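Local coordinates for fructose transport system repressor FruR (PDB 3O74), which probably binds specific DNA sites as a LacI-family regulator that both represses and activates transcription, with fructose 1-phosphate as its preferred effector, at residues B[45-50]-B[62-67]; B[82-87]-B[247-252]; B[113-118]-B[183-188]. All blocks are in the same frame, centred on the assembly; numbering follows the deposited sequence.

Contact 1: B[45-50]-B[62-67]; sequences DSERQL and LFVASC
Glu47 OE1 is gripped by two donors. The backbone N-H of Cys67 comes in at 2.8 Å from Glu47 OE1, nearly straight (162°) and on the syn lone pair, and water 1 donates to the same oxygen from 2.9 Å. That water also donates to Ala65 O, joining the carboxylate to the chain two residues before Cys67. On the other oxygen, Ser66 OG donates to Glu47 OE2 across 2.7 Å, again on the syn side but 21° out of the carboxylate plane; OE2 is also hydrogen-bonded to the hydroxyl of Tyr75 on helix 74-80, its strongest polar partner. The contact belongs to a beta-alpha-beta crossover in the N-terminal lobe: Glu47 stands in the first turn of helix 44-56, and residues 65-67 form the loop just past strand 61-64. The glutamate bridges the gap because its chain is extended, with CG anti to the backbone N (chi1 177°). Ser66 OG is also hydrogen-bonded to Leu68 N, which helps fix the hydroxyl. Val64 CG2 packs alongside, 3.7 Å from Glu47 OE2. With Cys67 N, Ser66 OG and a water all donating, the buried carboxylate is probably ionised. Elsewhere on the helix, Ser46, Gln49 and Leu50 pack against Arg29 and Gln34 of the second subunit.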
ATOM      1  N   ASP B  45     -15.091 -10.446  12.647  1.00 38.18           N
ATOM      2  CA  ASP B  45     -15.274  -9.892  13.985  1.00 42.07           C
ATOM      3  C   ASP B  45     -14.633  -8.516  14.125  1.00 35.27           C
ATOM      4  O   ASP B  45     -15.138  -7.660  14.850  1.00 34.61           O
ATOM      5  CB  ASP B  45     -14.731 -10.826  15.065  1.00 50.53           C
ATOM      6  CG  ASP B  45     -15.025 -10.318  16.465  1.00 61.75           C
ATOM      7  OD1 ASP B  45     -14.067 -10.011  17.208  1.00 64.64           O
ATOM      8  OD2 ASP B  45     -16.218 -10.208  16.818  1.00 64.57           O
ATOM      9  N   SER B  46     -13.513  -8.313  13.442  1.00 30.36           N
ATOM     10  CA  SER B  46     -12.868  -7.008  13.424  1.00 36.21           C
ATOM     11  C   SER B  46     -13.758  -5.997  12.710  1.00 36.97           C
ATOM     12  O   SER B  46     -13.881  -4.851  13.136  1.00 34.64           O
ATOM     13  CB  SER B  46     -11.505  -7.086  12.741  1.00 38.83           C
ATOM     14  OG  SER B  46     -10.622  -7.929  13.460  1.00 44.14           O
ATOM     15  N   GLU B  47     -14.388  -6.426  11.622  1.00 28.25           N
ATOM     16  CA  GLU B  47     -15.248  -5.522  10.873  1.00 25.56           C
ATOM     17  C   GLU B  47     -16.443  -5.087  11.708  1.00 26.42           C
ATOM     18  O   GLU B  47     -16.834  -3.923  11.681  1.00 30.41           O
ATOM     19  CB  GLU B  47     -15.727  -6.149   9.568  1.00 29.85           C
ATOM     20  CG  GLU B  47     -16.683  -5.250   8.800  1.00 25.35           C
ATOM     21  CD  GLU B  47     -16.927  -5.733   7.388  1.00 30.50           C
ATOM     22  OE1 GLU B  47     -16.117  -6.541   6.891  1.00 32.49           O
ATOM     23  OE2 GLU B  47     -17.925  -5.303   6.773  1.00 21.22           O
ATOM     24  N   ARG B  48     -17.020  -6.024  12.451  1.00 27.97           N
ATOM     25  CA  ARG B  48     -18.154  -5.699  13.304  1.00 32.78           C
ATOM     26  C   ARG B  48     -17.748  -4.716  14.399  1.00 33.30           C
ATOM     27  O   ARG B  48     -18.525  -3.835  14.770  1.00 35.46           O
ATOM     28  CB  ARG B  48     -18.781  -6.966  13.890  1.00 41.52           C
ATOM     29  CG  ARG B  48     -19.407  -7.867  12.831  1.00 46.40           C
ATOM     30  CD  ARG B  48     -20.294  -8.937  13.443  1.00 52.25           C
ATOM     31  NE  ARG B  48     -20.733  -9.911  12.446  1.00 56.16           N
ATOM     32  CZ  ARG B  48     -20.130 -11.075  12.227  1.00 58.17           C
ATOM     33  NH1 ARG B  48     -19.065 -11.414  12.943  1.00 55.95           N
ATOM     34  NH2 ARG B  48     -20.593 -11.905  11.301  1.00 58.77           N
ATOM     35  N   GLN B  49     -16.526  -4.857  14.901  1.00 32.89           N
ATOM     36  CA  GLN B  49     -15.982  -3.890  15.850  1.00 39.06           C
ATOM     37  C   GLN B  49     -15.873  -2.497  15.223  1.00 34.94           C
ATOM     38  O   GLN B  49     -16.133  -1.491  15.880  1.00 34.08           O
ATOM     39  CB  GLN B  49     -14.607  -4.334  16.359  1.00 43.29           C
ATOM     40  CG  GLN B  49     -14.624  -5.585  17.220  1.00 53.34           C
ATOM     41  CD  GLN B  49     -13.371  -5.728  18.069  1.00 64.00           C
ATOM     42  OE1 GLN B  49     -12.248  -5.625  17.570  1.00 62.14           O
ATOM     43  NE2 GLN B  49     -13.562  -5.967  19.362  1.00 70.81           N
ATOM     44  N   LEU B  50     -15.478  -2.443  13.956  1.00 29.95           N
ATOM     45  CA  LEU B  50     -15.331  -1.165  13.267  1.00 30.65           C
ATOM     46  C   LEU B  50     -16.687  -0.534  12.967  1.00 32.76           C
ATOM     47  O   LEU B  50     -16.826   0.689  12.965  1.00 30.18           O
ATOM     48  CB  LEU B  50     -14.513  -1.328  11.983  1.00 24.76           C
ATOM     49  CG  LEU B  50     -13.049  -1.711  12.210  1.00 22.22           C
ATOM     50  CD1 LEU B  50     -12.315  -1.848  10.889  1.00 22.73           C
ATOM     51  CD2 LEU B  50     -12.374  -0.680  13.088  1.00 20.33           C
ATOM     52  N   LEU B  62     -20.578   5.863   5.333  1.00 19.74           N
ATOM     53  CA  LEU B  62     -19.587   4.810   5.509  1.00 17.73           C
ATOM     54  C   LEU B  62     -19.336   4.083   4.196  1.00 24.80           C
ATOM     55  O   LEU B  62     -20.260   3.523   3.589  1.00 19.44           O
ATOM     56  CB  LEU B  62     -20.052   3.822   6.583  1.00 19.69           C
ATOM     57  CG  LEU B  62     -19.187   2.606   6.911  1.00 20.68           C
ATOM     58  CD1 LEU B  62     -17.792   3.029   7.384  1.00 21.34           C
ATOM     59  CD2 LEU B  62     -19.878   1.755   7.963  1.00 24.53           C
ATOM     60  N   PHE B  63     -18.085   4.123   3.746  1.00 16.87           N
ATOM     61  CA  PHE B  63     -17.650   3.307   2.624  1.00 19.02           C
ATOM     62  C   PHE B  63     -17.164   1.987   3.191  1.00 20.29           C
ATOM     63  O   PHE B  63     -16.529   1.957   4.250  1.00 16.71           O
ATOM     64  CB  PHE B  63     -16.510   3.983   1.863  1.00 19.37           C
ATOM     65  CG  PHE B  63     -16.863   5.329   1.305  1.00 21.58           C
ATOM     66  CD1 PHE B  63     -17.712   5.440   0.215  1.00 23.86           C
ATOM     67  CD2 PHE B  63     -16.336   6.488   1.863  1.00 24.66           C
ATOM     68  CE1 PHE B  63     -18.038   6.690  -0.306  1.00 24.10           C
ATOM     69  CE2 PHE B  63     -16.651   7.726   1.347  1.00 26.25           C
ATOM     70  CZ  PHE B  63     -17.504   7.831   0.266  1.00 27.12           C
ATOM     71  N   VAL B  64     -17.436   0.891   2.495  1.00 18.26           N
ATOM     72  CA  VAL B  64     -17.011  -0.399   3.018  1.00 21.44           C
ATOM     73  C   VAL B  64     -16.755  -1.456   1.947  1.00 21.73           C
ATOM     74  O   VAL B  64     -17.545  -1.631   1.023  1.00 16.07           O
ATOM     75  CB  VAL B  64     -18.022  -0.939   4.076  1.00 30.56           C
ATOM     76  CG1 VAL B  64     -19.416  -1.091   3.476  1.00 27.04           C
ATOM     77  CG2 VAL B  64     -17.543  -2.258   4.665  1.00 32.39           C
ATOM     78  N   ALA B  65     -15.621  -2.138   2.082  1.00 16.33           N
ATOM     79  CA  ALA B  65     -15.350  -3.362   1.345  1.00 21.15           C
ATOM     80  C   ALA B  65     -15.456  -4.481   2.370  1.00 26.17           C
ATOM     81  O   ALA B  65     -14.506  -4.758   3.103  1.00 24.79           O
ATOM     82  CB  ALA B  65     -13.970  -3.319   0.738  1.00 19.14           C
ATOM     83  N   SER B  66     -16.628  -5.102   2.426  1.00 21.06           N
ATOM     84  CA  SER B  66     -16.986  -5.986   3.525  1.00 23.56           C
ATOM     85  C   SER B  66     -16.424  -7.399   3.381  1.00 30.20           C
ATOM     86  O   SER B  66     -16.161  -7.867   2.274  1.00 26.59           O
ATOM     87  CB  SER B  66     -18.509  -6.044   3.657  1.00 26.55           C
ATOM     88  OG  SER B  66     -18.904  -6.809   4.782  1.00 29.95           O
ATOM     89  N   CYS B  67     -16.251  -8.076   4.511  1.00 30.41           N
ATOM     90  CA  CYS B  67     -15.868  -9.482   4.499  1.00 33.12           C
ATOM     91  C   CYS B  67     -16.946 -10.332   5.166  1.00 38.69           C
ATOM     92  O   CYS B  67     -16.751 -11.523   5.395  1.00 43.60           O
ATOM     93  CB  CYS B  67     -14.515  -9.692   5.188  1.00 28.18           C
ATOM     94  SG  CYS B  67     -14.510  -9.400   6.970  1.00 36.68           S
TER
HETATM   95  O   HOH W   1     -13.725  -5.510   5.639  1.00 26.25           O

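Contact 2: B[82-87]-B[247-252]; sequences GLPVIA and AAIEEK
The chain entering strand 85-88 runs past the last turn of helix 234-250, with Pro84 CA and Ala248 CA 6.4 Å apart. Here the helix packs on the loop leading into the strand, near the surface of the N-terminal lobe of the periplasmic-binding-protein fold, and the contact is purely apolar. Pro84 carries one side of it. Its ring leans on the methyl of Ala248, CB to CB at 3.9 Å, while Pro84 CG lies 4.1 Å from the same Ala248 CB, so the CB-CG side of the ring bears on a single methyl group. Ile249 completes the seat: chi1 of -65° turns its CG1 away from its own carbonyl carbon and brings it up to Pro84 CG. Pro84 and Ile249 also both touch Ala61 on the neighbouring strand 61-64. Two residues further on, Ile86 carries the packing along the same helix to Ala241 and Ala245. Both segments hold a helix end: Gly82, with positive phi, is the C-prime residue of a Schellman motif that closes helix 74-80, and Lys252 leaves helical geometry with a phi of 59°. Just beyond the apolar patch, Glu250 makes a salt bridge to Arg31 and a hydrogen bond to Tyr33. The looser of the two proline contacts runs from Pro84 CG to Ile249 CG1, at 4.3 Å.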
ATOM      1  N   GLY B  82     -30.358   5.531   9.574  1.00 38.38           N
ATOM      2  CA  GLY B  82     -30.069   6.752   8.840  1.00 38.18           C
ATOM      3  C   GLY B  82     -28.661   6.910   8.291  1.00 39.14           C
ATOM      4  O   GLY B  82     -28.335   7.953   7.722  1.00 44.58           O
ATOM      5  N   LEU B  83     -27.821   5.893   8.459  1.00 33.52           N
ATOM      6  CA  LEU B  83     -26.457   5.957   7.936  1.00 30.31           C
ATOM      7  C   LEU B  83     -26.380   5.500   6.481  1.00 29.20           C
ATOM      8  O   LEU B  83     -26.748   4.371   6.160  1.00 30.65           O
ATOM      9  CB  LEU B  83     -25.505   5.113   8.790  1.00 31.39           C
ATOM     10  CG  LEU B  83     -24.043   5.066   8.331  1.00 30.97           C
ATOM     11  CD1 LEU B  83     -23.444   6.461   8.262  1.00 28.94           C
ATOM     12  CD2 LEU B  83     -23.215   4.177   9.244  1.00 34.35           C
ATOM     13  N   PRO B  84     -25.907   6.385   5.591  1.00 27.85           N
ATOM     14  CA  PRO B  84     -25.647   6.002   4.202  1.00 25.97           C
ATOM     15  C   PRO B  84     -24.468   5.044   4.124  1.00 28.03           C
ATOM     16  O   PRO B  84     -23.389   5.366   4.624  1.00 25.32           O
ATOM     17  CB  PRO B  84     -25.277   7.329   3.533  1.00 24.24           C
ATOM     18  CG  PRO B  84     -25.813   8.392   4.441  1.00 24.24           C
ATOM     19  CD  PRO B  84     -25.713   7.825   5.816  1.00 26.98           C
ATOM     20  N   VAL B  85     -24.675   3.883   3.509  1.00 24.34           N
ATOM     21  CA  VAL B  85     -23.611   2.899   3.354  1.00 25.30           C
ATOM     22  C   VAL B  85     -23.309   2.695   1.877  1.00 26.05           C
ATOM     23  O   VAL B  85     -24.185   2.306   1.103  1.00 26.52           O
ATOM     24  CB  VAL B  85     -23.992   1.548   3.995  1.00 22.67           C
ATOM     25  CG1 VAL B  85     -22.898   0.516   3.760  1.00 20.82           C
ATOM     26  CG2 VAL B  85     -24.258   1.717   5.483  1.00 28.00           C
ATOM     27  N   ILE B  86     -22.072   2.977   1.486  1.00 16.78           N
ATOM     28  CA  ILE B  86     -21.654   2.801   0.099  1.00 19.48           C
ATOM     29  C   ILE B  86     -20.620   1.692   0.008  1.00 21.76           C
ATOM     30  O   ILE B  86     -19.524   1.814   0.556  1.00 17.45           O
ATOM     31  CB  ILE B  86     -21.056   4.092  -0.484  1.00 24.05           C
ATOM     32  CG1 ILE B  86     -22.016   5.263  -0.285  1.00 30.92           C
ATOM     33  CG2 ILE B  86     -20.724   3.905  -1.963  1.00 24.50           C
ATOM     34  CD1 ILE B  86     -23.338   5.086  -1.002  1.00 37.79           C
ATOM     35  N   ALA B  87     -20.967   0.606  -0.677  1.00 20.78           N
ATOM     36  CA  ALA B  87     -20.030  -0.499  -0.863  1.00 17.96           C
ATOM     37  C   ALA B  87     -18.985  -0.140  -1.909  1.00 18.86           C
ATOM     38  O   ALA B  87     -19.282   0.539  -2.889  1.00 19.26           O
ATOM     39  CB  ALA B  87     -20.767  -1.783  -1.253  1.00 17.21           C
ATOM     40  N   ALA B 247     -24.507  12.585  -2.372  1.00 32.46           N
ATOM     41  CA  ALA B 247     -25.897  12.741  -2.793  1.00 28.61           C
ATOM     42  C   ALA B 247     -26.834  12.236  -1.702  1.00 29.01           C
ATOM     43  O   ALA B 247     -27.892  12.808  -1.473  1.00 34.83           O
ATOM     44  CB  ALA B 247     -26.151  12.019  -4.102  1.00 30.86           C
ATOM     45  N   ALA B 248     -26.435  11.163  -1.029  1.00 27.03           N
ATOM     46  CA  ALA B 248     -27.205  10.627   0.087  1.00 28.71           C
ATOM     47  C   ALA B 248     -27.170  11.580   1.282  1.00 35.54           C
ATOM     48  O   ALA B 248     -28.165  11.746   1.991  1.00 40.94           O
ATOM     49  CB  ALA B 248     -26.675   9.265   0.484  1.00 27.98           C
ATOM     50  N   ILE B 249     -26.019  12.203   1.506  1.00 29.96           N
ATOM     51  CA  ILE B 249     -25.868  13.118   2.634  1.00 28.55           C
ATOM     52  C   ILE B 249     -26.527  14.475   2.388  1.00 31.76           C
ATOM     53  O   ILE B 249     -27.279  14.976   3.228  1.00 30.38           O
ATOM     54  CB  ILE B 249     -24.382  13.345   2.981  1.00 32.39           C
ATOM     55  CG1 ILE B 249     -23.751  12.044   3.475  1.00 35.24           C
ATOM     56  CG2 ILE B 249     -24.245  14.444   4.033  1.00 31.64           C
ATOM     57  CD1 ILE B 249     -22.240  12.081   3.536  1.00 38.93           C
ATOM     58  N   GLU B 250     -26.241  15.065   1.233  1.00 31.02           N
ATOM     59  CA  GLU B 250     -26.649  16.440   0.966  1.00 36.50           C
ATOM     60  C   GLU B 250     -27.988  16.575   0.241  1.00 42.11           C
ATOM     61  O   GLU B 250     -28.687  17.571   0.414  1.00 42.25           O
ATOM     62  CB  GLU B 250     -25.533  17.183   0.227  1.00 41.01           C
ATOM     63  CG  GLU B 250     -24.205  17.145   0.987  1.00 46.34           C
ATOM     64  CD  GLU B 250     -23.104  17.944   0.317  1.00 49.34           C
ATOM     65  OE1 GLU B 250     -23.280  18.330  -0.856  1.00 53.64           O
ATOM     66  OE2 GLU B 250     -22.058  18.182   0.961  1.00 45.35           O
ATOM     67  N   GLU B 251     -28.351  15.577  -0.558  1.00 47.37           N
ATOM     68  CA  GLU B 251     -29.616  15.621  -1.291  1.00 50.60           C
ATOM     69  C   GLU B 251     -30.587  14.544  -0.827  1.00 50.28           C
ATOM     70  O   GLU B 251     -31.713  14.468  -1.312  1.00 58.05           O
ATOM     71  CB  GLU B 251     -29.373  15.492  -2.794  1.00 57.90           C
ATOM     72  CG  GLU B 251     -28.501  16.590  -3.365  1.00 69.70           C
ATOM     73  CD  GLU B 251     -28.219  16.393  -4.838  1.00 80.05           C
ATOM     74  OE1 GLU B 251     -29.071  15.797  -5.531  1.00 84.75           O
ATOM     75  OE2 GLU B 251     -27.146  16.833  -5.303  1.00 82.63           O
ATOM     76  N   LYS B 252     -30.144  13.712   0.108  1.00 48.01           N
ATOM     77  CA  LYS B 252     -30.965  12.621   0.620  1.00 48.87           C
ATOM     78  C   LYS B 252     -31.385  11.656  -0.492  1.00 45.73           C
ATOM     79  O   LYS B 252     -32.386  10.947  -0.368  1.00 44.40           O
ATOM     80  CB  LYS B 252     -32.180  13.169   1.373  1.00 56.21           C
ATOM     81  CG  LYS B 252     -31.828  13.836   2.696  1.00 62.66           C
ATOM     82  CD  LYS B 252     -32.682  15.065   2.945  1.00 71.60           C
ATOM     83  CE  LYS B 252     -32.304  16.200   2.001  1.00 77.06           C
ATOM     84  NZ  LYS B 252     -33.231  17.361   2.121  1.00 79.11           N
TER

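Contact 3: B[113-118]-B[183-188]; sequences ASLLSS and ALVTTS
Leu115 reaches from the last part of helix 104-116 onto strand 183-186 and makes nearly the whole contact itself. Its CB meets the methyl of Ala183, CB to CB at 4.0 Å. Further out, Leu115 CD1 touches Val185 CG2 at 3.6 Å, the two side chains crossing at a slant, and the same CD1 lies 3.4 Å from the backbone O of Leu184. One leucine branch thus rests on the stretch of strand between Ala183 and Val185. Its torsions explain the reach: CG is turned away from the carbonyl carbon (chi1 -51°), and chi2 of -171° stretches CD1 onward, while leaving Leu115 CD1 within 4.1 Å of Ala183 CB as well.

In the next shell, the strand is fixed by its neighbours in the sheet. Ala183 and Val185 bond through their backbones to Ala124 and Ile126 on one side, and Leu184 to Gln210 and Gly212 on the other. The side chain of Leu184 leaves by the opposite face, where it packs on Val195 of helix 189-201. Beside the contact, Leu115 O accepts from both Ser118 N and Ser118 OG, the latter at 3.0 Å and approaching almost in line with the carbonyl bond (168°), although Ser118 is poorly ordered. One residue earlier, Ser114 OG bonds to Leu111 O and Asn228 ND2. Parallel strands with helices packed on both faces make this the alpha/beta C-terminal lobe characteristic of type I periplasmic-binding-protein domains, as in the LacI family.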
ATOM      1  N   ALA B 113      -9.060 -15.750 -21.637  1.00 44.20           N
ATOM      2  CA  ALA B 113      -9.043 -15.896 -23.088  1.00 44.73           C
ATOM      3  C   ALA B 113      -7.699 -15.470 -23.675  1.00 47.96           C
ATOM      4  O   ALA B 113      -7.243 -16.030 -24.672  1.00 47.08           O
ATOM      5  CB  ALA B 113     -10.174 -15.101 -23.712  1.00 44.52           C
ATOM      6  N   SER B 114      -7.062 -14.482 -23.054  1.00 50.37           N
ATOM      7  CA  SER B 114      -5.776 -13.994 -23.543  1.00 50.20           C
ATOM      8  C   SER B 114      -4.673 -15.041 -23.381  1.00 53.87           C
ATOM      9  O   SER B 114      -3.694 -15.039 -24.126  1.00 58.85           O
ATOM     10  CB  SER B 114      -5.386 -12.673 -22.867  1.00 46.42           C
ATOM     11  OG  SER B 114      -4.866 -12.878 -21.564  1.00 45.03           O
ATOM     12  N   LEU B 115      -4.836 -15.936 -22.409  1.00 50.30           N
ATOM     13  CA  LEU B 115      -3.885 -17.024 -22.204  1.00 47.05           C
ATOM     14  C   LEU B 115      -4.212 -18.203 -23.117  1.00 56.14           C
ATOM     15  O   LEU B 115      -3.317 -18.897 -23.602  1.00 59.19           O
ATOM     16  CB  LEU B 115      -3.894 -17.488 -20.746  1.00 39.16           C
ATOM     17  CG  LEU B 115      -3.752 -16.412 -19.664  1.00 37.37           C
ATOM     18  CD1 LEU B 115      -3.560 -17.053 -18.296  1.00 36.27           C
ATOM     19  CD2 LEU B 115      -2.608 -15.463 -19.983  1.00 33.43           C
ATOM     20  N   LEU B 116      -5.505 -18.419 -23.343  1.00 58.23           N
ATOM     21  CA  LEU B 116      -5.988 -19.527 -24.161  1.00 62.08           C
ATOM     22  C   LEU B 116      -5.475 -19.467 -25.598  1.00 66.92           C
ATOM     23  O   LEU B 116      -5.557 -20.452 -26.334  1.00 67.39           O
ATOM     24  CB  LEU B 116      -7.519 -19.564 -24.148  1.00 60.89           C
ATOM     25  CG  LEU B 116      -8.188 -20.660 -23.316  1.00 62.18           C
ATOM     26  CD1 LEU B 116      -7.189 -21.345 -22.396  1.00 64.10           C
ATOM     27  CD2 LEU B 116      -9.358 -20.100 -22.521  1.00 63.37           C
ATOM     28  N   SER B 117      -4.946 -18.314 -25.996  1.00 68.75           N
ATOM     29  CA  SER B 117      -4.469 -18.129 -27.361  1.00 72.24           C
ATOM     30  C   SER B 117      -3.305 -19.062 -27.686  1.00 73.66           C
ATOM     31  O   SER B 117      -3.182 -19.545 -28.811  1.00 76.41           O
ATOM     32  CB  SER B 117      -4.054 -16.675 -27.597  1.00 72.96           C
ATOM     33  OG  SER B 117      -2.659 -16.502 -27.398  1.00 73.52           O
ATOM     34  N   SER B 118      -2.454 -19.311 -26.696  1.00 71.28           N
ATOM     35  CA  SER B 118      -1.259 -20.130 -26.889  1.00 69.90           C
ATOM     36  C   SER B 118      -1.569 -21.625 -26.934  1.00 68.61           C
ATOM     37  O   SER B 118      -0.658 -22.451 -27.005  1.00 71.96           O
ATOM     38  CB  SER B 118      -0.237 -19.846 -25.786  1.00 71.99           C
ATOM     39  OG  SER B 118      -0.749 -20.207 -24.515  1.00 73.42           O
ATOM     40  N   ALA B 183      -0.850 -22.546 -18.269  1.00 31.16           N
ATOM     41  CA  ALA B 183      -1.398 -21.207 -18.083  1.00 31.77           C
ATOM     42  C   ALA B 183      -2.030 -21.058 -16.706  1.00 30.71           C
ATOM     43  O   ALA B 183      -2.557 -22.021 -16.144  1.00 29.67           O
ATOM     44  CB  ALA B 183      -2.423 -20.891 -19.171  1.00 29.11           C
ATOM     45  N   LEU B 184      -1.981 -19.846 -16.170  1.00 28.39           N
ATOM     46  CA  LEU B 184      -2.480 -19.599 -14.826  1.00 29.89           C
ATOM     47  C   LEU B 184      -3.076 -18.206 -14.684  1.00 27.77           C
ATOM     48  O   LEU B 184      -2.489 -17.214 -15.116  1.00 33.13           O
ATOM     49  CB  LEU B 184      -1.359 -19.775 -13.801  1.00 29.39           C
ATOM     50  CG  LEU B 184      -1.718 -19.365 -12.372  1.00 30.53           C
ATOM     51  CD1 LEU B 184      -2.674 -20.372 -11.762  1.00 29.48           C
ATOM     52  CD2 LEU B 184      -0.468 -19.226 -11.512  1.00 32.44           C
ATOM     53  N   VAL B 185      -4.251 -18.146 -14.065  1.00 22.53           N
ATOM     54  CA  VAL B 185      -4.869 -16.876 -13.710  1.00 24.31           C
ATOM     55  C   VAL B 185      -4.974 -16.772 -12.195  1.00 25.40           C
ATOM     56  O   VAL B 185      -5.456 -17.699 -11.542  1.00 24.61           O
ATOM     57  CB  VAL B 185      -6.278 -16.744 -14.313  1.00 28.64           C
ATOM     58  CG1 VAL B 185      -6.983 -15.504 -13.770  1.00 30.97           C
ATOM     59  CG2 VAL B 185      -6.205 -16.702 -15.828  1.00 33.14           C
ATOM     60  N   THR B 186      -4.504 -15.658 -11.636  1.00 20.98           N
ATOM     61  CA  THR B 186      -4.722 -15.369 -10.224  1.00 22.12           C
ATOM     62  C   THR B 186      -5.751 -14.253 -10.104  1.00 21.16           C
ATOM     63  O   THR B 186      -5.724 -13.285 -10.868  1.00 23.83           O
ATOM     64  CB  THR B 186      -3.423 -14.949  -9.511  1.00 23.06           C
ATOM     65  OG1 THR B 186      -2.828 -13.854 -10.215  1.00 26.81           O
ATOM     66  CG2 THR B 186      -2.434 -16.103  -9.470  1.00 28.08           C
ATOM     67  N   THR B 187      -6.660 -14.388  -9.146  1.00 21.55           N
ATOM     68  CA  THR B 187      -7.749 -13.429  -8.994  1.00 18.55           C
ATOM     69  C   THR B 187      -7.321 -12.186  -8.219  1.00 21.35           C
ATOM     70  O   THR B 187      -8.121 -11.276  -8.005  1.00 22.48           O
ATOM     71  CB  THR B 187      -8.957 -14.061  -8.302  1.00 18.71           C
ATOM     72  OG1 THR B 187      -8.605 -14.433  -6.963  1.00 20.86           O
ATOM     73  CG2 THR B 187      -9.434 -15.293  -9.091  1.00 19.73           C
ATOM     74  N   SER B 188      -6.063 -12.153  -7.797  1.00 20.69           N
ATOM     75  CA  SER B 188      -5.557 -11.038  -7.008  1.00 25.05           C
ATOM     76  C   SER B 188      -4.039 -10.980  -7.074  1.00 26.09           C
ATOM     77  O   SER B 188      -3.365 -12.013  -7.022  1.00 18.08           O
ATOM     78  CB  SER B 188      -6.005 -11.172  -5.554  1.00 32.71           C
ATOM     79  OG  SER B 188      -5.411 -10.167  -4.749  1.00 37.52           O
TER

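From the N terminus, the chain first closes a short loop at contact 1, where helix 44-56 meets the loop just past strand 61-64, the two segments being 12 residues apart. Contact 2 opens next, at strand 85-88, and its partner does not arrive until helix 234-250, segments 82-87 and 247-252 being 160 residues apart. In between the chain builds most of the C-terminal lobe, so contact 3, which ties helix 104-116 to strand 183-186, is nested inside that loop. Contacts 1 and 2 touch: their strands are neighbours, probably bonded from Leu62 O to Ile86 N. Contact 3 lies on the other side of the chain's centre, its centre about 39 Å from that of contact 2.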